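Local coordinates for protein phosphatidylinositol-specific phospholipase C1 (Streptomyces antibioticus, PDB 3H4X) that belongs to the calcium-dependent phosphoinositide phospholipase C family and is built as a single chain on a parallel beta/alpha barrel, at residues Thr209-Ala221 and Arg246-Val258. Numbering follows the deposited sequence.
Sequences TDVEYAGHLKDLA and RYADPALRPWFVV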
loop_
_atom_site.group_PDB
_atom_site.type_symbol
_atom_site.label_atom_id
_atom_site.label_comp_id
_atom_site.label_asym_id
_atom_site.label_seq_id
_atom_site.Cartn_x
_atom_site.Cartn_y
_atom_site.Cartn_z
ATOM N N THR A 209 -5.693 13.086 2.514
ATOM C CA THR A 209 -5.549 11.785 3.143
ATOM C C THR A 209 -4.312 11.672 4.019
ATOM O O THR A 209 -4.368 11.101 5.109
ATOM C CB THR A 209 -5.478 10.707 2.053
ATOM O OG1 THR A 209 -6.710 10.706 1.322
ATOM C CG2 THR A 209 -5.229 9.327 2.649
ATOM N N ASP A 210 -3.189 12.197 3.535
ATOM C CA ASP A 210 -1.923 12.032 4.241
ATOM C C ASP A 210 -1.894 12.758 5.583
ATOM O O ASP A 210 -1.629 12.150 6.620
ATOM C CB ASP A 210 -0.706 12.357 3.351
ATOM C CG ASP A 210 -0.756 13.742 2.702
ATOM O OD1 ASP A 210 -1.751 14.493 2.828
ATOM O OD2 ASP A 210 0.247 14.065 2.033
ATOM N N VAL A 211 -2.193 14.050 5.563
ATOM C CA VAL A 211 -2.246 14.835 6.784
ATOM C C VAL A 211 -3.345 14.334 7.717
ATOM O O VAL A 211 -3.164 14.283 8.927
ATOM C CB VAL A 211 -2.449 16.338 6.471
ATOM C CG1 VAL A 211 -2.833 17.121 7.727
ATOM C CG2 VAL A 211 -1.202 16.913 5.818
ATOM N N GLU A 212 -4.484 13.953 7.152
ATOM C CA GLU A 212 -5.593 13.495 7.972
ATOM C C GLU A 212 -5.243 12.200 8.702
ATOM O O GLU A 212 -5.478 12.074 9.904
ATOM C CB GLU A 212 -6.858 13.316 7.136
ATOM C CG GLU A 212 -8.079 13.026 7.974
ATOM C CD GLU A 212 -9.377 13.142 7.202
ATOM O OE1 GLU A 212 -9.344 13.547 6.022
ATOM O OE2 GLU A 212 -10.434 12.829 7.786
ATOM N N TYR A 213 -4.686 11.229 7.986
ATOM C CA TYR A 213 -4.385 9.961 8.636
ATOM C C TYR A 213 -3.167 10.042 9.564
ATOM O O TYR A 213 -3.169 9.473 10.653
ATOM C CB TYR A 213 -4.264 8.810 7.632
ATOM C CG TYR A 213 -4.370 7.462 8.309
ATOM C CD1 TYR A 213 -5.606 6.853 8.512
ATOM C CD2 TYR A 213 -3.240 6.817 8.789
ATOM C CE1 TYR A 213 -5.705 5.625 9.155
ATOM C CE2 TYR A 213 -3.328 5.598 9.426
ATOM C CZ TYR A 213 -4.557 5.007 9.610
ATOM O OH TYR A 213 -4.615 3.793 10.253
ATOM N N ALA A 214 -2.138 10.775 9.153
ATOM C CA ALA A 214 -0.987 10.976 10.024
ATOM C C ALA A 214 -1.398 11.693 11.310
ATOM O O ALA A 214 -0.922 11.359 12.394
ATOM C CB ALA A 214 0.111 11.743 9.311
ATOM N N GLY A 215 -2.285 12.674 11.187
ATOM C CA GLY A 215 -2.801 13.373 12.363
ATOM C C GLY A 215 -3.557 12.436 13.287
ATOM O O GLY A 215 -3.478 12.538 14.512
ATOM N N HIS A 216 -4.289 11.508 12.683
ATOM C CA HIS A 216 -4.994 10.461 13.404
ATOM C C HIS A 216 -4.023 9.585 14.205
ATOM O O HIS A 216 -4.267 9.299 15.378
ATOM C CB HIS A 216 -5.813 9.668 12.384
ATOM C CG HIS A 216 -6.362 8.372 12.885
ATOM N ND1 HIS A 216 -7.357 8.291 13.835
ATOM C CD2 HIS A 216 -6.100 7.100 12.503
ATOM C CE1 HIS A 216 -7.661 7.021 14.041
ATOM N NE2 HIS A 216 -6.913 6.279 13.243
ATOM N N LEU A 217 -2.913 9.177 13.594
ATOM C CA LEU A 217 -1.914 8.394 14.321
ATOM C C LEU A 217 -1.323 9.193 15.478
ATOM O O LEU A 217 -1.150 8.678 16.581
ATOM C CB LEU A 217 -0.804 7.916 13.387
ATOM C CG LEU A 217 -1.214 6.936 12.286
ATOM C CD1 LEU A 217 0.020 6.454 11.552
ATOM C CD2 LEU A 217 -2.003 5.756 12.845
ATOM N N LYS A 218 -0.997 10.451 15.217
ATOM C CA LYS A 218 -0.465 11.327 16.251
ATOM C C LYS A 218 -1.429 11.403 17.434
ATOM O O LYS A 218 -1.023 11.301 18.596
ATOM C CB LYS A 218 -0.210 12.720 15.673
ATOM C CG LYS A 218 0.283 13.740 16.688
ATOM C CD LYS A 218 0.598 15.077 16.026
ATOM C CE LYS A 218 -0.644 15.733 15.440
ATOM N NZ LYS A 218 -1.538 16.301 16.490
ATOM N N ASP A 219 -2.711 11.572 17.134
ATOM C CA ASP A 219 -3.722 11.685 18.176
ATOM C C ASP A 219 -3.908 10.373 18.937
ATOM O O ASP A 219 -4.014 10.373 20.162
ATOM C CB ASP A 219 -5.043 12.183 17.587
ATOM C CG ASP A 219 -4.950 13.615 17.077
ATOM O OD1 ASP A 219 -4.020 14.339 17.488
ATOM O OD2 ASP A 219 -5.804 14.014 16.260
ATOM N N LEU A 220 -3.932 9.252 18.219
ATOM C CA LEU A 220 -4.003 7.951 18.876
ATOM C C LEU A 220 -2.826 7.752 19.822
ATOM O O LEU A 220 -3.000 7.315 20.964
ATOM C CB LEU A 220 -4.023 6.817 17.851
ATOM C CG LEU A 220 -5.302 6.614 17.039
ATOM C CD1 LEU A 220 -5.104 5.462 16.072
ATOM C CD2 LEU A 220 -6.494 6.355 17.953
ATOM N N ALA A 221 -1.626 8.069 19.349
ATOM C CA ALA A 221 -0.429 7.872 20.156
ATOM C C ALA A 221 -0.505 8.691 21.439
ATOM O O ALA A 221 -0.151 8.209 22.516
ATOM C CB ALA A 221 0.819 8.230 19.359
ATOM N N ARG A 246 7.601 18.972 3.576
ATOM C CA ARG A 246 6.450 19.604 2.934
ATOM C C ARG A 246 5.321 19.869 3.923
ATOM O O ARG A 246 4.458 20.695 3.656
ATOM C CB ARG A 246 5.911 18.733 1.796
ATOM C CG ARG A 246 5.105 17.526 2.265
ATOM C CD ARG A 246 4.541 16.725 1.102
ATOM N NE ARG A 246 5.595 16.225 0.228
ATOM C CZ ARG A 246 5.384 15.406 -0.798
ATOM N NH1 ARG A 246 4.152 15.004 -1.079
ATOM N NH2 ARG A 246 6.404 15.000 -1.540
ATOM N N TYR A 247 5.310 19.156 5.045
ATOM C CA TYR A 247 4.276 19.345 6.059
ATOM C C TYR A 247 4.728 20.410 7.044
ATOM O O TYR A 247 5.772 20.270 7.678
ATOM C CB TYR A 247 3.975 18.027 6.781
ATOM C CG TYR A 247 3.628 16.907 5.830
ATOM C CD1 TYR A 247 2.465 16.952 5.072
ATOM C CD2 TYR A 247 4.474 15.819 5.666
ATOM C CE1 TYR A 247 2.148 15.938 4.183
ATOM C CE2 TYR A 247 4.165 14.800 4.782
ATOM C CZ TYR A 247 3.006 14.865 4.042
ATOM O OH TYR A 247 2.705 13.846 3.165
ATOM N N ALA A 248 3.942 21.475 7.168
ATOM C CA ALA A 248 4.324 22.604 8.008
ATOM C C ALA A 248 4.307 22.266 9.497
ATOM O O ALA A 248 4.985 22.917 10.290
ATOM C CB ALA A 248 3.441 23.813 7.722
ATOM N N ASP A 249 3.526 21.259 9.879
ATOM C CA ASP A 249 3.480 20.830 11.273
ATOM C C ASP A 249 4.494 19.718 11.513
ATOM O O ASP A 249 4.286 18.581 11.091
ATOM C CB ASP A 249 2.076 20.356 11.652
ATOM C CG ASP A 249 1.971 19.947 13.111
ATOM O OD1 ASP A 249 2.984 20.037 13.838
ATOM O OD2 ASP A 249 0.872 19.527 13.530
ATOM N N PRO A 250 5.600 20.036 12.198
ATOM C CA PRO A 250 6.645 19.036 12.405
ATOM C C PRO A 250 6.142 17.813 13.169
ATOM O O PRO A 250 6.714 16.731 13.041
ATOM C CB PRO A 250 7.695 19.778 13.240
ATOM C CG PRO A 250 7.376 21.218 13.097
ATOM C CD PRO A 250 5.914 21.323 12.841
ATOM N N ALA A 251 5.083 17.984 13.954
ATOM C CA ALA A 251 4.548 16.892 14.767
ATOM C C ALA A 251 3.959 15.752 13.935
ATOM O O ALA A 251 3.845 14.622 14.412
ATOM C CB ALA A 251 3.514 17.421 15.748
ATOM N N LEU A 252 3.578 16.048 12.697
ATOM C CA LEU A 252 3.009 15.032 11.817
ATOM C C LEU A 252 4.101 14.186 11.178
ATOM O O LEU A 252 3.885 13.015 10.859
ATOM C CB LEU A 252 2.179 15.678 10.707
ATOM C CG LEU A 252 0.907 16.434 11.097
ATOM C CD1 LEU A 252 0.280 17.101 9.878
ATOM C CD2 LEU A 252 -0.091 15.511 11.779
ATOM N N ARG A 253 5.271 14.785 10.989
ATOM C CA ARG A 253 6.316 14.176 10.177
ATOM C C ARG A 253 6.755 12.774 10.606
ATOM O O ARG A 253 6.924 11.911 9.755
ATOM C CB ARG A 253 7.516 15.117 10.060
ATOM C CG ARG A 253 7.176 16.435 9.386
ATOM C CD ARG A 253 8.391 17.331 9.274
ATOM N NE ARG A 253 8.010 18.678 8.859
ATOM C CZ ARG A 253 8.667 19.781 9.199
ATOM N NH1 ARG A 253 9.742 19.696 9.968
ATOM N NH2 ARG A 253 8.237 20.964 8.782
ATOM N N PRO A 254 6.931 12.535 11.917
ATOM C CA PRO A 254 7.462 11.223 12.310
ATOM C C PRO A 254 6.452 10.078 12.224
ATOM O O PRO A 254 6.766 8.953 12.618
ATOM C CB PRO A 254 7.916 11.439 13.756
ATOM C CG PRO A 254 7.094 12.566 14.241
ATOM C CD PRO A 254 6.846 13.464 13.059
ATOM N N TRP A 255 5.263 10.353 11.696
ATOM C CA TRP A 255 4.270 9.308 11.474
ATOM C C TRP A 255 4.287 8.800 10.038
ATOM O O TRP A 255 3.537 7.890 9.694
ATOM C CB TRP A 255 2.883 9.775 11.945
ATOM C CG TRP A 255 2.912 9.932 13.423
ATOM C CD1 TRP A 255 2.937 11.096 14.130
ATOM C CD2 TRP A 255 3.028 8.877 14.379
ATOM N NE1 TRP A 255 3.030 10.828 15.476
ATOM C CE2 TRP A 255 3.088 9.470 15.654
ATOM C CE3 TRP A 255 3.069 7.483 14.279
ATOM C CZ2 TRP A 255 3.186 8.717 16.825
ATOM C CZ3 TRP A 255 3.173 6.736 15.441
ATOM C CH2 TRP A 255 3.229 7.357 16.697
ATOM N N PHE A 256 5.184 9.367 9.228
ATOM C CA PHE A 256 5.409 8.931 7.851
ATOM C C PHE A 256 6.718 8.150 7.748
ATOM O O PHE A 256 7.802 8.720 7.905
ATOM C CB PHE A 256 5.500 10.138 6.920
ATOM C CG PHE A 256 4.212 10.889 6.749
ATOM C CD1 PHE A 256 3.242 10.439 5.865
ATOM C CD2 PHE A 256 3.984 12.065 7.443
ATOM C CE1 PHE A 256 2.065 11.143 5.689
ATOM C CE2 PHE A 256 2.808 12.770 7.268
ATOM C CZ PHE A 256 1.846 12.307 6.389
ATOM N N VAL A 257 6.618 6.855 7.469
ATOM C CA VAL A 257 7.809 6.032 7.265
ATOM C C VAL A 257 7.737 5.283 5.935
ATOM O O VAL A 257 8.518 4.362 5.677
ATOM C CB VAL A 257 8.046 5.053 8.432
ATOM C CG1 VAL A 257 8.295 5.825 9.723
ATOM C CG2 VAL A 257 6.866 4.099 8.598
ATOM N N VAL A 258 6.785 5.699 5.101
ATOM C CA VAL A 258 6.558 5.130 3.780
ATOM C C VAL A 258 6.485 6.279 2.782
ATOM O O VAL A 258 5.901 7.325 3.071
ATOM C CB VAL A 258 5.254 4.300 3.742
ATOM C CG1 VAL A 258 5.058 3.652 2.371
ATOM C CG2 VAL A 258 5.267 3.254 4.848
HETATM O O HOH W 1 1.367 15.554 -0.029
HETATM O O HOH W 2 0.139 19.126 16.056
#
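Trp255 turns one face of its indole toward helix 209-222: Leu217 CB stands 3.8 Å above the ring plane, offset toward the rim, and Lys218 CA lies over the same face, 3.6 Å from Trp255 NE1. Ala221 CB approaches the benzo part obliquely, 3.5 Å from Trp255 CZ2. The Tyr247 ring has Arg246 CG over the centre of one face, while Asp210 OD2 sits in the ring plane at its edge. There Tyr247 OH donates a 2.7 Å hydrogen bond to Asp210 OD2, reaching it 43° out of the carboxylate plane, with carboxylate and ring planes 79° apart. Water 1 donates to the same oxygen and accepts from Arg246 NH1, so two bonds grip Asp210 OD2; Asp210 OD1 accepts the backbone N-H of Val211. On the Phe256 ring, Tyr247 CE2 covers one face near the rim, Arg253 O lies in the ring plane at the edge, and Ala214 CB comes in obliquely, 3.4 Å from Phe256 CZ.

In the barrel, helix 209-222 follows strand 189-195, and segment 246-258 belongs to the connection between the parallel neighbours 232-236 and 258-262. The contact therefore joins a helix to the following strand-to-strand connection, with Tyr247 and Phe256 also resting on Val235.

The two methyl branches of Leu252 divide, CD2 reaching to within 3.5 Å of Gly215 CA and CD1 meeting Val211 CG1, where the two side chains cross at about a right angle. The Lys218 chain crosses Leu252 obliquely, extended through chi2, then bent at chi3 (65°), which sets CE against Leu252 CD2, and again at chi4, which turns NZ toward Asp219 OD1 in a salt bridge whose hydrogen bond is weak.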